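Long-range contacts in N-(5'-phosphoribosyl)anthranilate isomerase (Thermococcus kodakarensis, PDB 5LHE), which catalyses the isomerisation of N-(5-phospho-beta-D-ribosyl)anthranilate to 1-(2-carboxyphenylamino)-1-deoxy-D-ribulose 5-phosphate, a step in tryptophan biosynthesis: residues K10-L15 with A42-E47; V18-D23 with K192-I197; M100-V105 with K130-T135; I151-P156 with W174-G179. One frame throughout, in Å; residues are numbered along the deposited sequence.

Interaction 1 of 4, residues K10-L15 with A42-E47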
# COMPACT_ATOMS: atom_id res chain seq x y z
N LYS A 10 -7.94 -10.82 -5.92
CA LYS A 10 -7.94 -11.34 -7.28
C LYS A 10 -9.31 -11.86 -7.68
O LYS A 10 -9.53 -12.19 -8.85
CB LYS A 10 -6.90 -12.45 -7.43
CG LYS A 10 -5.51 -12.06 -6.94
CD LYS A 10 -4.43 -12.56 -7.88
CE LYS A 10 -4.26 -14.05 -7.85
NZ LYS A 10 -3.37 -14.47 -8.97
N THR A 11 -10.23 -11.93 -6.73
CA THR A 11 -11.57 -12.45 -6.99
C THR A 11 -12.63 -11.67 -6.22
O THR A 11 -12.31 -10.95 -5.24
CB THR A 11 -11.70 -13.94 -6.60
OG1 THR A 11 -11.55 -14.07 -5.18
CG2 THR A 11 -10.65 -14.80 -7.32
N MET A 12 -13.88 -11.81 -6.66
CA MET A 12 -15.04 -11.27 -5.96
C MET A 12 -15.16 -11.80 -4.54
O MET A 12 -15.59 -11.08 -3.63
CB MET A 12 -16.34 -11.61 -6.70
CG MET A 12 -16.38 -11.24 -8.14
SD MET A 12 -17.66 -12.22 -8.98
CE MET A 12 -18.90 -12.32 -7.70
N ASP A 13 -14.85 -13.09 -4.37
CA ASP A 13 -14.91 -13.72 -3.06
C ASP A 13 -13.91 -13.03 -2.15
O ASP A 13 -14.26 -12.57 -1.07
CB ASP A 13 -14.64 -15.21 -3.15
CG ASP A 13 -15.78 -15.98 -3.78
OD1 ASP A 13 -16.91 -15.44 -3.81
OD2 ASP A 13 -15.56 -17.12 -4.24
N GLU A 14 -12.67 -12.93 -2.62
CA GLU A 14 -11.63 -12.26 -1.86
C GLU A 14 -12.02 -10.82 -1.53
O GLU A 14 -11.83 -10.36 -0.41
CB GLU A 14 -10.31 -12.29 -2.61
CG GLU A 14 -9.60 -13.62 -2.60
CD GLU A 14 -8.20 -13.52 -3.16
OE1 GLU A 14 -8.00 -12.71 -4.08
OE2 GLU A 14 -7.30 -14.24 -2.69
N LEU A 15 -12.59 -10.12 -2.51
CA LEU A 15 -12.99 -8.73 -2.33
C LEU A 15 -14.09 -8.55 -1.29
O LEU A 15 -13.96 -7.72 -0.38
CB LEU A 15 -13.44 -8.13 -3.67
CG LEU A 15 -14.08 -6.74 -3.62
CD1 LEU A 15 -13.17 -5.73 -2.94
CD2 LEU A 15 -14.45 -6.26 -5.02
N ALA A 42 -9.47 -6.48 -13.19
CA ALA A 42 -9.37 -5.36 -12.25
C ALA A 42 -10.59 -4.46 -12.38
O ALA A 42 -11.17 -4.02 -11.39
CB ALA A 42 -8.10 -4.57 -12.51
N ALA A 43 -11.00 -4.19 -13.61
CA ALA A 43 -12.15 -3.32 -13.84
C ALA A 43 -13.41 -3.88 -13.19
O ALA A 43 -14.20 -3.13 -12.62
CB ALA A 43 -12.36 -3.13 -15.35
N GLU A 44 -13.61 -5.19 -13.29
CA GLU A 44 -14.83 -5.77 -12.76
C GLU A 44 -14.81 -5.69 -11.24
O GLU A 44 -15.82 -5.37 -10.63
CB GLU A 44 -15.00 -7.22 -13.24
CG GLU A 44 -16.27 -7.88 -12.71
CD GLU A 44 -16.07 -8.57 -11.36
OE1 GLU A 44 -14.90 -8.70 -10.92
OE2 GLU A 44 -17.07 -8.97 -10.74
N LEU A 45 -13.66 -5.99 -10.63
CA LEU A 45 -13.53 -5.89 -9.17
C LEU A 45 -13.72 -4.45 -8.69
O LEU A 45 -14.42 -4.18 -7.71
CB LEU A 45 -12.17 -6.43 -8.72
CG LEU A 45 -11.96 -7.93 -8.95
CD1 LEU A 45 -10.53 -8.32 -8.64
CD2 LEU A 45 -12.94 -8.71 -8.09
N ILE A 46 -13.08 -3.53 -9.40
CA ILE A 46 -13.23 -2.12 -9.10
C ILE A 46 -14.69 -1.69 -9.20
O ILE A 46 -15.15 -0.88 -8.40
CB ILE A 46 -12.35 -1.26 -10.03
CG1 ILE A 46 -10.89 -1.42 -9.62
CG2 ILE A 46 -12.75 0.20 -9.96
CD1 ILE A 46 -9.90 -0.73 -10.54
N GLU A 47 -15.43 -2.24 -10.15
CA GLU A 47 -16.83 -1.85 -10.31
C GLU A 47 -17.70 -2.30 -9.13
O GLU A 47 -18.63 -1.59 -8.75
CB GLU A 47 -17.43 -2.39 -11.61
CG GLU A 47 -18.88 -1.94 -11.83
CD GLU A 47 -19.53 -2.50 -13.07
OE1 GLU A 47 -18.82 -3.09 -13.91
OE2 GLU A 47 -20.77 -2.35 -13.21

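Interaction 2 of 4, residues V18-D23 with K192-I197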
# COMPACT_ATOMS: atom_id res chain seq x y z
N VAL A 18 -12.59 -9.01 2.26
CA VAL A 18 -11.77 -7.95 2.84
C VAL A 18 -12.63 -6.74 3.19
O VAL A 18 -12.32 -6.00 4.13
CB VAL A 18 -10.62 -7.49 1.90
CG1 VAL A 18 -9.79 -8.67 1.46
CG2 VAL A 18 -11.14 -6.73 0.69
N GLU A 19 -13.73 -6.55 2.46
CA GLU A 19 -14.59 -5.39 2.69
C GLU A 19 -15.26 -5.41 4.06
O GLU A 19 -15.72 -4.40 4.56
CB GLU A 19 -15.64 -5.29 1.60
CG GLU A 19 -15.17 -4.43 0.48
CD GLU A 19 -15.99 -4.56 -0.80
OE1 GLU A 19 -17.01 -5.28 -0.82
OE2 GLU A 19 -15.60 -3.92 -1.78
N ARG A 20 -15.30 -6.58 4.67
CA ARG A 20 -15.86 -6.65 6.02
C ARG A 20 -14.91 -6.11 7.09
O ARG A 20 -15.32 -5.85 8.22
CB ARG A 20 -16.25 -8.09 6.34
CG ARG A 20 -17.40 -8.59 5.49
CD ARG A 20 -18.15 -9.70 6.19
NE ARG A 20 -17.32 -10.88 6.43
CZ ARG A 20 -17.10 -11.84 5.54
NH1 ARG A 20 -17.66 -11.78 4.34
NH2 ARG A 20 -16.34 -12.88 5.86
N TYR A 21 -13.64 -5.93 6.73
CA TYR A 21 -12.63 -5.62 7.74
C TYR A 21 -11.82 -4.38 7.44
O TYR A 21 -11.55 -3.58 8.35
CB TYR A 21 -11.67 -6.80 7.88
CG TYR A 21 -12.37 -8.08 8.25
CD1 TYR A 21 -12.85 -8.95 7.28
CD2 TYR A 21 -12.54 -8.43 9.59
CE1 TYR A 21 -13.49 -10.12 7.62
CE2 TYR A 21 -13.18 -9.59 9.94
CZ TYR A 21 -13.65 -10.43 8.96
OH TYR A 21 -14.27 -11.60 9.33
N ALA A 22 -11.43 -4.25 6.18
CA ALA A 22 -10.44 -3.27 5.77
C ALA A 22 -11.07 -1.96 5.35
O ALA A 22 -12.22 -1.94 4.91
CB ALA A 22 -9.58 -3.83 4.64
N ASP A 23 -10.33 -0.88 5.50
CA ASP A 23 -10.76 0.46 5.12
C ASP A 23 -10.52 0.71 3.64
O ASP A 23 -11.13 1.59 3.03
CB ASP A 23 -10.03 1.50 5.96
CG ASP A 23 -10.25 1.28 7.45
OD1 ASP A 23 -11.41 1.10 7.86
OD2 ASP A 23 -9.26 1.23 8.20
N LYS A 192 -6.93 -14.81 0.27
CA LYS A 192 -7.38 -14.01 1.40
C LYS A 192 -8.22 -14.88 2.33
O LYS A 192 -9.20 -15.50 1.91
CB LYS A 192 -8.17 -12.80 0.91
CG LYS A 192 -7.35 -11.53 0.84
CD LYS A 192 -6.01 -11.73 0.15
CE LYS A 192 -5.45 -10.42 -0.37
NZ LYS A 192 -3.98 -10.48 -0.61
N ASP A 193 -7.80 -14.94 3.58
CA ASP A 193 -8.34 -15.92 4.51
C ASP A 193 -8.94 -15.25 5.74
O ASP A 193 -8.30 -14.39 6.36
CB ASP A 193 -7.24 -16.90 4.90
CG ASP A 193 -7.62 -17.79 6.07
OD1 ASP A 193 -8.26 -18.85 5.84
OD2 ASP A 193 -7.28 -17.43 7.21
N ARG A 194 -10.15 -15.67 6.11
CA ARG A 194 -10.92 -14.98 7.15
C ARG A 194 -10.26 -15.02 8.53
O ARG A 194 -10.14 -13.99 9.20
CB ARG A 194 -12.34 -15.57 7.24
CG ARG A 194 -13.37 -14.62 7.85
CD ARG A 194 -13.66 -14.96 9.32
NE ARG A 194 -14.36 -16.22 9.46
CZ ARG A 194 -14.39 -16.95 10.57
NH1 ARG A 194 -13.74 -16.54 11.65
NH2 ARG A 194 -15.06 -18.09 10.60
N VAL A 195 -9.85 -16.20 8.98
CA VAL A 195 -9.30 -16.29 10.33
C VAL A 195 -7.99 -15.50 10.42
O VAL A 195 -7.75 -14.82 11.41
CB VAL A 195 -9.08 -17.76 10.79
CG1 VAL A 195 -10.40 -18.41 11.22
CG2 VAL A 195 -8.43 -18.58 9.71
N LEU A 196 -7.18 -15.53 9.36
CA LEU A 196 -5.96 -14.73 9.34
C LEU A 196 -6.26 -13.22 9.38
O LEU A 196 -5.64 -12.48 10.16
CB LEU A 196 -5.11 -15.06 8.12
CG LEU A 196 -4.31 -16.36 8.21
CD1 LEU A 196 -3.54 -16.64 6.92
CD2 LEU A 196 -3.35 -16.32 9.39
N ILE A 197 -7.20 -12.77 8.56
CA ILE A 197 -7.59 -11.37 8.57
C ILE A 197 -8.12 -10.95 9.94
O ILE A 197 -7.74 -9.90 10.47
CB ILE A 197 -8.64 -11.08 7.48
CG1 ILE A 197 -8.00 -11.16 6.10
CG2 ILE A 197 -9.25 -9.71 7.70
CD1 ILE A 197 -9.00 -11.24 4.95

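Interaction 3 of 4, residues M100-V105 with K130-T135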
# COMPACT_ATOMS: atom_id res chain seq x y z
N MET A 100 -2.04 6.95 -3.51
CA MET A 100 -1.14 6.55 -2.46
C MET A 100 0.19 6.24 -3.13
O MET A 100 0.27 5.39 -4.03
CB MET A 100 -1.70 5.37 -1.65
CG MET A 100 -0.72 4.81 -0.65
SD MET A 100 -1.52 4.01 0.75
CE MET A 100 -2.76 3.02 -0.06
N LYS A 101 1.22 6.98 -2.73
CA LYS A 101 2.54 6.80 -3.28
C LYS A 101 3.37 5.91 -2.36
O LYS A 101 3.53 6.22 -1.18
CB LYS A 101 3.22 8.16 -3.50
CG LYS A 101 4.64 8.09 -4.03
CD LYS A 101 4.72 7.59 -5.47
CE LYS A 101 6.16 7.66 -5.98
NZ LYS A 101 7.04 6.59 -5.42
N ALA A 102 3.86 4.80 -2.90
CA ALA A 102 4.71 3.85 -2.19
C ALA A 102 6.20 4.20 -2.29
O ALA A 102 6.70 4.46 -3.38
CB ALA A 102 4.48 2.46 -2.73
N PHE A 103 6.90 4.15 -1.15
CA PHE A 103 8.31 4.48 -1.10
C PHE A 103 9.04 3.29 -0.51
O PHE A 103 8.63 2.77 0.54
CB PHE A 103 8.59 5.72 -0.26
CG PHE A 103 7.89 6.96 -0.73
CD1 PHE A 103 6.62 7.25 -0.28
CD2 PHE A 103 8.51 7.83 -1.62
CE1 PHE A 103 5.97 8.40 -0.70
CE2 PHE A 103 7.87 8.97 -2.04
CZ PHE A 103 6.60 9.25 -1.58
N MET A 104 10.09 2.85 -1.18
CA MET A 104 10.92 1.81 -0.62
C MET A 104 11.72 2.43 0.50
O MET A 104 12.22 3.55 0.37
CB MET A 104 11.84 1.19 -1.68
CG MET A 104 11.95 -0.32 -1.56
SD MET A 104 10.38 -1.16 -1.87
CE MET A 104 10.22 -0.96 -3.64
N VAL A 105 11.81 1.72 1.62
CA VAL A 105 12.63 2.18 2.73
C VAL A 105 14.09 1.98 2.36
O VAL A 105 14.51 0.86 2.05
CB VAL A 105 12.29 1.45 4.04
CG1 VAL A 105 13.23 1.88 5.15
CG2 VAL A 105 10.84 1.73 4.44
N LYS A 130 -1.92 9.80 0.29
CA LYS A 130 -1.35 8.93 1.31
C LYS A 130 0.06 8.51 0.92
O LYS A 130 0.41 8.46 -0.26
CB LYS A 130 -2.22 7.70 1.53
CG LYS A 130 -3.54 7.98 2.18
CD LYS A 130 -4.13 6.68 2.74
CE LYS A 130 -5.65 6.71 2.77
NZ LYS A 130 -6.19 7.84 3.57
N ILE A 131 0.85 8.23 1.96
CA ILE A 131 2.20 7.74 1.81
C ILE A 131 2.27 6.35 2.39
O ILE A 131 1.78 6.10 3.50
CB ILE A 131 3.20 8.67 2.54
CG1 ILE A 131 3.30 10.02 1.82
CG2 ILE A 131 4.59 8.03 2.66
CD1 ILE A 131 3.46 11.20 2.75
N LEU A 132 2.83 5.43 1.62
CA LEU A 132 3.02 4.04 2.05
C LEU A 132 4.52 3.74 2.08
O LEU A 132 5.24 3.98 1.10
CB LEU A 132 2.28 3.05 1.12
CG LEU A 132 2.34 1.52 1.35
CD1 LEU A 132 1.12 0.79 0.79
CD2 LEU A 132 3.60 0.91 0.76
N LEU A 133 4.98 3.22 3.21
CA LEU A 133 6.39 2.84 3.38
C LEU A 133 6.51 1.34 3.28
O LEU A 133 5.98 0.60 4.11
CB LEU A 133 6.95 3.35 4.72
CG LEU A 133 6.90 4.86 4.96
CD1 LEU A 133 7.75 5.21 6.17
CD2 LEU A 133 7.38 5.61 3.75
N ASP A 134 7.21 0.89 2.24
CA ASP A 134 7.36 -0.53 1.98
C ASP A 134 8.62 -1.06 2.65
O ASP A 134 9.73 -0.89 2.14
CB ASP A 134 7.41 -0.78 0.47
CG ASP A 134 6.90 -2.16 0.10
OD1 ASP A 134 6.66 -2.98 1.01
OD2 ASP A 134 6.73 -2.41 -1.11
N THR A 135 8.45 -1.67 3.82
CA THR A 135 9.56 -2.23 4.57
C THR A 135 10.04 -3.56 3.99
O THR A 135 9.28 -4.26 3.33
CB THR A 135 9.18 -2.44 6.04
OG1 THR A 135 8.02 -3.28 6.10
CG2 THR A 135 8.85 -1.14 6.67

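Interaction 4 of 4, residues I151-P156 with W174-G179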
# COMPACT_ATOMS: atom_id res chain seq x y z
N ILE A 151 9.84 8.79 10.03
CA ILE A 151 8.95 9.29 8.97
C ILE A 151 7.52 9.48 9.48
O ILE A 151 6.85 10.47 9.15
CB ILE A 151 8.92 8.32 7.78
CG1 ILE A 151 10.34 8.05 7.28
CG2 ILE A 151 8.03 8.84 6.67
CD1 ILE A 151 11.00 9.26 6.68
N ALA A 152 7.07 8.53 10.28
CA ALA A 152 5.69 8.48 10.72
C ALA A 152 5.35 9.62 11.66
O ALA A 152 4.18 9.85 11.96
CB ALA A 152 5.40 7.13 11.37
N LYS A 153 6.37 10.33 12.12
CA LYS A 153 6.17 11.47 13.01
C LYS A 153 5.88 12.74 12.21
O LYS A 153 5.34 13.70 12.75
CB LYS A 153 7.39 11.67 13.90
CG LYS A 153 7.68 10.49 14.80
CD LYS A 153 6.54 10.26 15.79
CE LYS A 153 6.70 8.95 16.54
NZ LYS A 153 6.53 7.79 15.64
N GLU A 154 6.23 12.73 10.92
CA GLU A 154 6.03 13.90 10.07
C GLU A 154 4.87 13.73 9.11
O GLU A 154 4.31 14.72 8.64
CB GLU A 154 7.29 14.21 9.25
CG GLU A 154 8.56 14.30 10.07
CD GLU A 154 8.43 15.27 11.22
OE1 GLU A 154 7.93 16.39 11.00
OE2 GLU A 154 8.81 14.89 12.35
N TYR A 155 4.53 12.49 8.80
CA TYR A 155 3.38 12.21 7.94
C TYR A 155 2.62 11.02 8.48
O TYR A 155 3.21 10.12 9.05
CB TYR A 155 3.81 11.94 6.50
CG TYR A 155 4.57 13.08 5.84
CD1 TYR A 155 3.90 14.18 5.33
CD2 TYR A 155 5.96 13.03 5.71
CE1 TYR A 155 4.58 15.22 4.72
CE2 TYR A 155 6.66 14.07 5.10
CZ TYR A 155 5.96 15.17 4.61
OH TYR A 155 6.63 16.20 4.00
N PRO A 156 1.29 11.01 8.31
CA PRO A 156 0.45 9.87 8.68
C PRO A 156 0.62 8.76 7.65
O PRO A 156 -0.16 8.66 6.72
CB PRO A 156 -0.96 10.45 8.63
CG PRO A 156 -0.87 11.52 7.59
CD PRO A 156 0.51 12.10 7.71
N TRP A 174 5.88 0.08 17.53
CA TRP A 174 7.22 0.52 17.20
C TRP A 174 7.09 1.78 16.34
O TRP A 174 7.48 2.87 16.76
CB TRP A 174 8.01 -0.58 16.50
CG TRP A 174 9.49 -0.29 16.26
CD1 TRP A 174 10.05 0.92 15.97
CD2 TRP A 174 10.56 -1.24 16.26
NE1 TRP A 174 11.41 0.78 15.80
CE2 TRP A 174 11.75 -0.53 15.98
CE3 TRP A 174 10.64 -2.62 16.49
CZ2 TRP A 174 13.00 -1.16 15.92
CZ3 TRP A 174 11.88 -3.24 16.42
CH2 TRP A 174 13.04 -2.51 16.14
N VAL A 175 6.52 1.63 15.14
CA VAL A 175 6.42 2.72 14.18
C VAL A 175 5.29 3.73 14.47
O VAL A 175 5.40 4.92 14.13
CB VAL A 175 6.25 2.15 12.75
CG1 VAL A 175 6.00 3.26 11.73
CG2 VAL A 175 7.49 1.35 12.36
N LYS A 176 4.21 3.28 15.12
CA LYS A 176 3.00 4.09 15.29
C LYS A 176 2.57 4.77 13.99
O LYS A 176 2.46 6.00 13.93
CB LYS A 176 3.19 5.14 16.38
CG LYS A 176 3.65 4.56 17.70
CD LYS A 176 3.57 5.60 18.82
CE LYS A 176 4.84 6.42 18.91
NZ LYS A 176 5.17 6.76 20.34
N PRO A 177 2.33 3.97 12.95
CA PRO A 177 1.86 4.56 11.69
C PRO A 177 0.38 4.87 11.78
O PRO A 177 -0.28 4.38 12.70
CB PRO A 177 2.12 3.44 10.69
CG PRO A 177 1.85 2.20 11.50
CD PRO A 177 2.41 2.50 12.86
N ALA A 178 -0.13 5.65 10.84
CA ALA A 178 -1.55 5.97 10.78
C ALA A 178 -2.33 4.80 10.22
O ALA A 178 -3.51 4.64 10.49
CB ALA A 178 -1.79 7.21 9.94
N GLY A 179 -1.65 4.00 9.42
CA GLY A 179 -2.26 2.83 8.82
C GLY A 179 -1.30 1.70 8.57
O GLY A 179 -0.07 1.82 8.77
O HOH W 1 3.94 7.94 14.85

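Interaction 1 of 4, residues K10-L15 with A42-E47
L45, on helix 39-48, pushes its branched end against the backbone where helix 12-18 begins, at K10, T11 and M12. From CB, a chi1 of -66° turns CG toward the 10-15 backbone; CB and CG themselves make no close contact there, and the two methyls do the touching. CD1 lies 3.9 Å from K10 C. CD2 settles on the next peptide, 3.5 Å from T11 C and equally close to M12 N, and also meets the side chain of L15, CD2 to CD2 at 4.2 Å. L15 in turn rests its CD2 3.4 Å from the carbonyl O of L45, and both leucines continue inward onto strand 24-28, through T25 and V27. Leucine suits this place because its forked tip can spread over a peptide while the rest stays buried. Nearer solvent, E44 folds at chi2 (-89°) and crosses M12 at about a right angle, with OE2 3.5 Å from M12 CG and 3.7 Å from M12 SD. An alanine here would remove that carboxylate and is likely to leave M12 CG and SD without the group that crosses them, and less firmly held. The surface that L45 meets is itself held in shape: T11 is the N-cap, its OG1 accepting from E14 N, and E14 OE1 takes the K10 N-H while its OE2 pairs with R35. The two helices are thus joined by apolar packing against a capped helix start; E44 meets M12 by van der Waals contact, and its carboxylate may feel a slight favourable field from that helix end.

Interaction 2 of 4, residues V18-D23 with K192-I197
Y21 lays one face of its ring against I197, whose CG2 sits 3.9 Å from the ring centroid and 25° off the normal, a CH-pi contact displaced toward CG, to which CG2 comes within 3.6 Å. CG2 reaches the ring because it is the branch of I197 opposite the backbone N. At the far end of the ring, the hydroxyl touches the aliphatic part of R194: OH is 3.4 Å from R194 CD. Deeper in, V18 CG1 meets K192 CG at 3.8 Å and, more loosely, I197 CD1 at 4.4 Å. On the outside, R20 brings NH2 to 4.0 Å from R194 CG, which lies at the edge of the R20 guanidinium. Beta-branched valine and isoleucine suit the inner positions, where short, stiff side chains also pack on I6 of strand 3-7.

In the next shell, E198 positions both polar ends, accepting a hydrogen bond from the Y21 hydroxyl and forming a salt bridge with R194 NH1. K192 turns its amine away from this contact, to E187 and to the carbonyl of C7, and leaves CG for V18. D193 is the N-cap of helix 194-204, its OD2 accepting from L196 N and so fixing the turn that presents R194 and I197. R20 meets the aliphatic part of R194, not its guanidinium, R20 NH2 staying 5.3 Å from R194 NE. The contact is mainly apolar with a polar outer rim: it joins the end of helix 12-18 to the last helix, while the E198 carboxylate, shared by Y21 and R194, probably offsets the charge of R194.

Interaction 3 of 4, residues M100-V105 with K130-T135
Strands 100-104 and 130-134 run parallel, 25° apart in direction, and K101 N, L132 N, F103 N and D134 N bond in turn to K130 O, K101 O, L132 O and F103 O; V105 N to D134 O, at 3.4 Å, is a weak continuation.

Side chains alternate between two faces. On one stand M100, A102 and M104 with K130, L132 and D134. M100 has CG opposite its backbone N (chi1 173°) and stays extended through chi2, which sets SD 3.8 Å from K130 CB and 3.9 Å from L132 CB. A102 is small enough for L132 CD2 to come within 3.9 Å of its CB. A serine in place of M100 would lack the thioether and would probably leave K130 CB and L132 CB without that packing, opening a gap between them and V158. M104 and D134 lie side by side, SD 3.8 Å from D134 CB, and D134 OD2 is hydrogen-bonded to H80.

On the other face F103 slants against I131, CE1 to CG2 at 3.7 Å, and its CB approaches L133 CD2. F103, I131 and L133 form the apolar part of this face under helix 112-123, whose L119 and I123 touch F103, while K101 on the same face sends NZ to the carbonyl oxygens of A102 and S81. Beyond the strand ends V105 CG2 meets T135 CG2 at 4.1 Å. Strand, helix and strand make the beta-alpha-beta crossover of a TIM barrel, with D134 at the carboxyl end of its strand, the end where enzymes of this fold carry the active site.

Interaction 4 of 4, residues I151-P156 with W174-G179
K153 reaches V175 and K176 by doubling back: CG lies opposite the carbonyl carbon (chi1 -62°), and a bend at chi2 (-63°), followed by another at chi4, carries NZ toward them. K176 meets it after leaving helix 168-175 with positive phi (46°), a turn that carries the chain on into P177. These are the amino sides of two successive strands of the TIM barrel, where the chain leaves one helix and enters the next strand.

Beside K153, A152 fits its methyl against the other turn, CB lying 3.5 Å from V175 O and 3.9 Å from V175 CG1; alanine's single methyl lets the two backbones come close. I157 is touched by A152, V175 and P177. Further along, P156 CB packs on A178 CB at 3.6 Å, two compact residues at the surface.

The lysines cross obliquely through their methylenes, CE to CE at 3.9 Å, and keep their amines apart, K153 NZ to K176 NZ being 5.0 Å. K153 also donates to A149 O, and a water joins the two turns, accepting from K153 NZ at 2.7 Å and donating to K176 O at 2.6 Å.

How the interactions relate
All four contacts belong to one eight-stranded TIM barrel. Interactions 1, 2 and 4 lie in its outer layer, their centres about 14 to 17 Å from the centre of the chain, whereas interaction 3 joins neighbouring barrel strands about 7 Å from it. Interaction 2 links residues near both ends of the chain, encloses interactions 3 and 4 in sequence, and crosses interaction 1, which it meets where E14 OE2 probably bonds to K192 N. Interactions 3 and 4 come in series, centres about 11 Å apart, and pack through L133 on I151 and I131 on Y155. Interactions 1 and 4, centres about 30 Å apart, sit on opposite sides of the chain's centre, while interaction 2 packs the last helix against the chain's start.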